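Local coordinates for protein BRIC1 (Synthetic construct, PDB 6FF6) that is a computationally designed repeat protein with a corrugated all-helical architecture and has no established biological function, at residues F177-T183 / Q219-Y223. Numbering follows the deposited sequence.
Sequences FTILQET and QLDAY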
ATOM      1  N   PHE A 177     -16.127   5.525  -8.603  1.00 96.60           N
ATOM      2  CA  PHE A 177     -16.527   5.970  -9.932  1.00 93.29           C
ATOM      3  C   PHE A 177     -17.746   5.126 -10.329  1.00 98.89           C
ATOM      4  O   PHE A 177     -17.629   4.166 -11.087  1.00 98.99           O
ATOM      5  CB  PHE A 177     -15.362   5.835 -10.931  1.00 93.29           C
ATOM      6  CG  PHE A 177     -14.076   6.605 -10.665  1.00 95.98           C
ATOM      7  CD1 PHE A 177     -14.098   7.852 -10.051  1.00 99.14           C
ATOM      8  CD2 PHE A 177     -12.848   6.124 -11.120  1.00 98.92           C
ATOM      9  CE1 PHE A 177     -12.913   8.574  -9.848  1.00100.90           C
ATOM     10  CE2 PHE A 177     -11.663   6.850 -10.907  1.00102.01           C
ATOM     11  CZ  PHE A 177     -11.709   8.065 -10.268  1.00100.29           C
ATOM     12  N   THR A 178     -18.908   5.454  -9.751  1.00 95.99           N
ATOM     13  CA  THR A 178     -20.179   4.749  -9.948  1.00 95.61           C
ATOM     14  C   THR A 178     -20.573   4.638 -11.430  1.00 97.50           C
ATOM     15  O   THR A 178     -20.905   3.538 -11.873  1.00100.40           O
ATOM     16  CB  THR A 178     -21.274   5.398  -9.069  1.00107.37           C
ATOM     17  OG1 THR A 178     -20.992   5.130  -7.696  1.00106.13           O
ATOM     18  CG2 THR A 178     -22.686   4.918  -9.400  1.00108.84           C
ATOM     19  N   ILE A 179     -20.530   5.755 -12.189  1.00 88.49           N
ATOM     20  CA  ILE A 179     -20.890   5.781 -13.609  1.00 84.24           C
ATOM     21  C   ILE A 179     -19.985   4.849 -14.427  1.00 87.05           C
ATOM     22  O   ILE A 179     -20.514   4.053 -15.196  1.00 87.01           O
ATOM     23  CB  ILE A 179     -20.960   7.225 -14.152  1.00 85.23           C
ATOM     24  CG1 ILE A 179     -22.275   7.869 -13.725  1.00 86.93           C
ATOM     25  CG2 ILE A 179     -20.820   7.283 -15.655  1.00 82.59           C
ATOM     26  CD1 ILE A 179     -22.337   9.378 -13.846  1.00 94.28           C
ATOM     27  N   LEU A 180     -18.649   4.923 -14.244  1.00 84.67           N
ATOM     28  CA  LEU A 180     -17.663   4.067 -14.966  1.00 85.11           C
ATOM     29  C   LEU A 180     -17.833   2.593 -14.625  1.00 95.25           C
ATOM     30  O   LEU A 180     -17.759   1.738 -15.518  1.00 94.95           O
ATOM     31  CB  LEU A 180     -16.194   4.515 -14.731  1.00 84.12           C
ATOM     32  CG  LEU A 180     -15.055   3.676 -15.362  1.00 86.38           C
ATOM     33  CD1 LEU A 180     -15.113   3.690 -16.891  1.00 85.66           C
ATOM     34  CD2 LEU A 180     -13.713   4.134 -14.858  1.00 86.22           C
ATOM     35  N   GLN A 181     -18.054   2.311 -13.328  1.00 96.04           N
ATOM     36  CA  GLN A 181     -18.222   0.965 -12.814  1.00 98.54           C
ATOM     37  C   GLN A 181     -19.419   0.322 -13.436  1.00103.02           C
ATOM     38  O   GLN A 181     -19.299  -0.785 -13.931  1.00105.09           O
ATOM     39  CB  GLN A 181     -18.353   0.984 -11.294  1.00102.09           C
ATOM     40  CG  GLN A 181     -18.346  -0.397 -10.669  1.00123.35           C
ATOM     41  CD  GLN A 181     -18.743  -0.364  -9.218  1.00141.16           C
ATOM     42  OE1 GLN A 181     -19.580   0.451  -8.789  1.00130.19           O
ATOM     43  NE2 GLN A 181     -18.179  -1.282  -8.437  1.00135.18           N
ATOM     44  N   GLU A 182     -20.560   1.021 -13.445  1.00 98.57           N
ATOM     45  CA  GLU A 182     -21.797   0.514 -14.010  1.00 98.19           C
ATOM     46  C   GLU A 182     -21.698   0.190 -15.488  1.00101.35           C
ATOM     47  O   GLU A 182     -22.138  -0.887 -15.884  1.00103.41           O
ATOM     48  CB  GLU A 182     -22.953   1.466 -13.717  1.00 99.63           C
ATOM     49  CG  GLU A 182     -23.373   1.461 -12.253  1.00115.36           C
ATOM     50  CD  GLU A 182     -23.536   0.078 -11.650  1.00144.04           C
ATOM     51  OE1 GLU A 182     -22.585  -0.389 -10.981  1.00131.82           O
ATOM     52  OE2 GLU A 182     -24.597  -0.553 -11.878  1.00141.69           O
ATOM     53  N   THR A 183     -21.093   1.095 -16.297  1.00 94.28           N
ATOM     54  CA  THR A 183     -20.910   0.922 -17.732  1.00 93.23           C
ATOM     55  C   THR A 183     -20.113  -0.329 -18.009  1.00101.12           C
ATOM     56  O   THR A 183     -20.533  -1.147 -18.824  1.00102.23           O
ATOM     57  CB  THR A 183     -20.275   2.162 -18.369  1.00 93.13           C
ATOM     58  OG1 THR A 183     -21.073   3.292 -18.060  1.00 93.89           O
ATOM     59  CG2 THR A 183     -20.174   2.050 -19.881  1.00 89.73           C
ATOM     60  N   GLN A 219     -15.553   8.679 -19.809  1.00 83.56           N
ATOM     61  CA  GLN A 219     -15.869   8.585 -18.375  1.00 82.72           C
ATOM     62  C   GLN A 219     -14.564   8.667 -17.601  1.00 85.66           C
ATOM     63  O   GLN A 219     -14.456   9.485 -16.704  1.00 84.74           O
ATOM     64  CB  GLN A 219     -16.641   7.293 -18.034  1.00 82.57           C
ATOM     65  CG  GLN A 219     -18.108   7.307 -18.453  1.00 76.42           C
ATOM     66  CD  GLN A 219     -18.718   5.933 -18.422  1.00 86.79           C
ATOM     67  OE1 GLN A 219     -18.063   4.939 -18.129  1.00 90.55           O
ATOM     68  NE2 GLN A 219     -19.978   5.827 -18.747  1.00 77.38           N
ATOM     69  N   LEU A 220     -13.547   7.900 -18.032  1.00 84.21           N
ATOM     70  CA  LEU A 220     -12.201   7.928 -17.455  1.00 85.80           C
ATOM     71  C   LEU A 220     -11.575   9.349 -17.516  1.00 90.77           C
ATOM     72  O   LEU A 220     -11.147   9.877 -16.487  1.00 90.93           O
ATOM     73  CB  LEU A 220     -11.329   6.897 -18.159  1.00 86.68           C
ATOM     74  CG  LEU A 220      -9.978   6.652 -17.519  1.00 94.89           C
ATOM     75  CD1 LEU A 220     -10.145   5.954 -16.145  1.00 95.49           C
ATOM     76  CD2 LEU A 220      -8.979   5.976 -18.510  1.00 94.23           C
ATOM     77  N   ASP A 221     -11.634   9.987 -18.692  1.00 89.38           N
ATOM     78  CA  ASP A 221     -11.162  11.350 -18.942  1.00 92.37           C
ATOM     79  C   ASP A 221     -11.845  12.413 -18.078  1.00 99.22           C
ATOM     80  O   ASP A 221     -11.175  13.327 -17.585  1.00101.34           O
ATOM     81  CB  ASP A 221     -11.268  11.695 -20.432  1.00 95.54           C
ATOM     82  CG  ASP A 221     -10.300  10.923 -21.334  1.00113.61           C
ATOM     83  OD1 ASP A 221      -9.392  10.226 -20.796  1.00108.29           O
ATOM     84  OD2 ASP A 221     -10.461  10.994 -22.570  1.00131.93           O
ATOM     85  N   ALA A 222     -13.168  12.303 -17.887  1.00 96.12           N
ATOM     86  CA  ALA A 222     -13.907  13.227 -17.033  1.00 96.67           C
ATOM     87  C   ALA A 222     -13.329  13.141 -15.629  1.00103.81           C
ATOM     88  O   ALA A 222     -12.917  14.168 -15.092  1.00106.45           O
ATOM     89  CB  ALA A 222     -15.377  12.873 -17.014  1.00 95.86           C
ATOM     90  N   TYR A 223     -13.216  11.914 -15.064  1.00100.26           N
ATOM     91  CA  TYR A 223     -12.631  11.711 -13.728  1.00101.46           C
ATOM     92  C   TYR A 223     -11.154  12.161 -13.685  1.00110.13           C
ATOM     93  O   TYR A 223     -10.720  12.701 -12.662  1.00111.64           O
ATOM     94  CB  TYR A 223     -12.698  10.245 -13.272  1.00100.51           C
ATOM     95  CG  TYR A 223     -14.050   9.570 -13.273  1.00 99.14           C
ATOM     96  CD1 TYR A 223     -15.086  10.041 -12.474  1.00100.41           C
ATOM     97  CD2 TYR A 223     -14.244   8.365 -13.942  1.00 98.55           C
ATOM     98  CE1 TYR A 223     -16.300   9.370 -12.400  1.00 99.46           C
ATOM     99  CE2 TYR A 223     -15.476   7.717 -13.920  1.00 98.12           C
ATOM    100  CZ  TYR A 223     -16.498   8.219 -13.138  1.00102.78           C
ATOM    101  OH  TYR A 223     -17.697   7.565 -13.062  1.00103.61           O
TER
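The rings of Phe177 and Tyr223 lie flat against each other, centroids 3.9 Å apart and planes 14° from parallel, while the two side chains run past one another in opposite directions. Each ring therefore also receives the other residue's CB over its face: Phe177 CB sits 3.8 Å from the centroid of the Tyr223 ring, and Tyr223 CB covers the Phe177 ring in return. Leu180 CB meets the Tyr223 ring at its edge, 3.4 Å from CE2. Beyond the stack, the phenol reaches the first turn of helix 178-196, where Leu180 N donates to Tyr223 OH (3.0 Å, 151° at the hydrogen). Phe177 is the N-cap residue of that helix, so Tyr223 occupies an end where the early backbone N-H groups still lack a carbonyl from a preceding turn.

One turn back along helix 203-224, Gln219 CG is anti to its own carbonyl carbon (chi1 -75°), and the extended chain beyond carries the amide across to Thr183. Gln219 NE2 donates to Thr183 OG1 at 2.8 Å, with the hydroxyl close to the amide plane. Thr183 OG1 in turn donates to Ile179 O, an acceptor shared with Thr183 N, which approaches from the opposite face of the carbonyl. Ile179 CG2 packs against the same amide, 3.5 Å from NE2, and Leu180 CD1 lies beside its OE1.

The two helices are antiparallel neighbours of a helical bundle; Leu220 faces helix 125-146, Thr183 faces helix 231-247, and Pro229 touches Gln219 and Tyr223. Within this largely buried interface the threonine hydroxyl both accepts and donates, and the tyrosine oxygen accepts a helix N-H, so two directional polar bonds, together with the aromatic stack, probably favour this register of the helices.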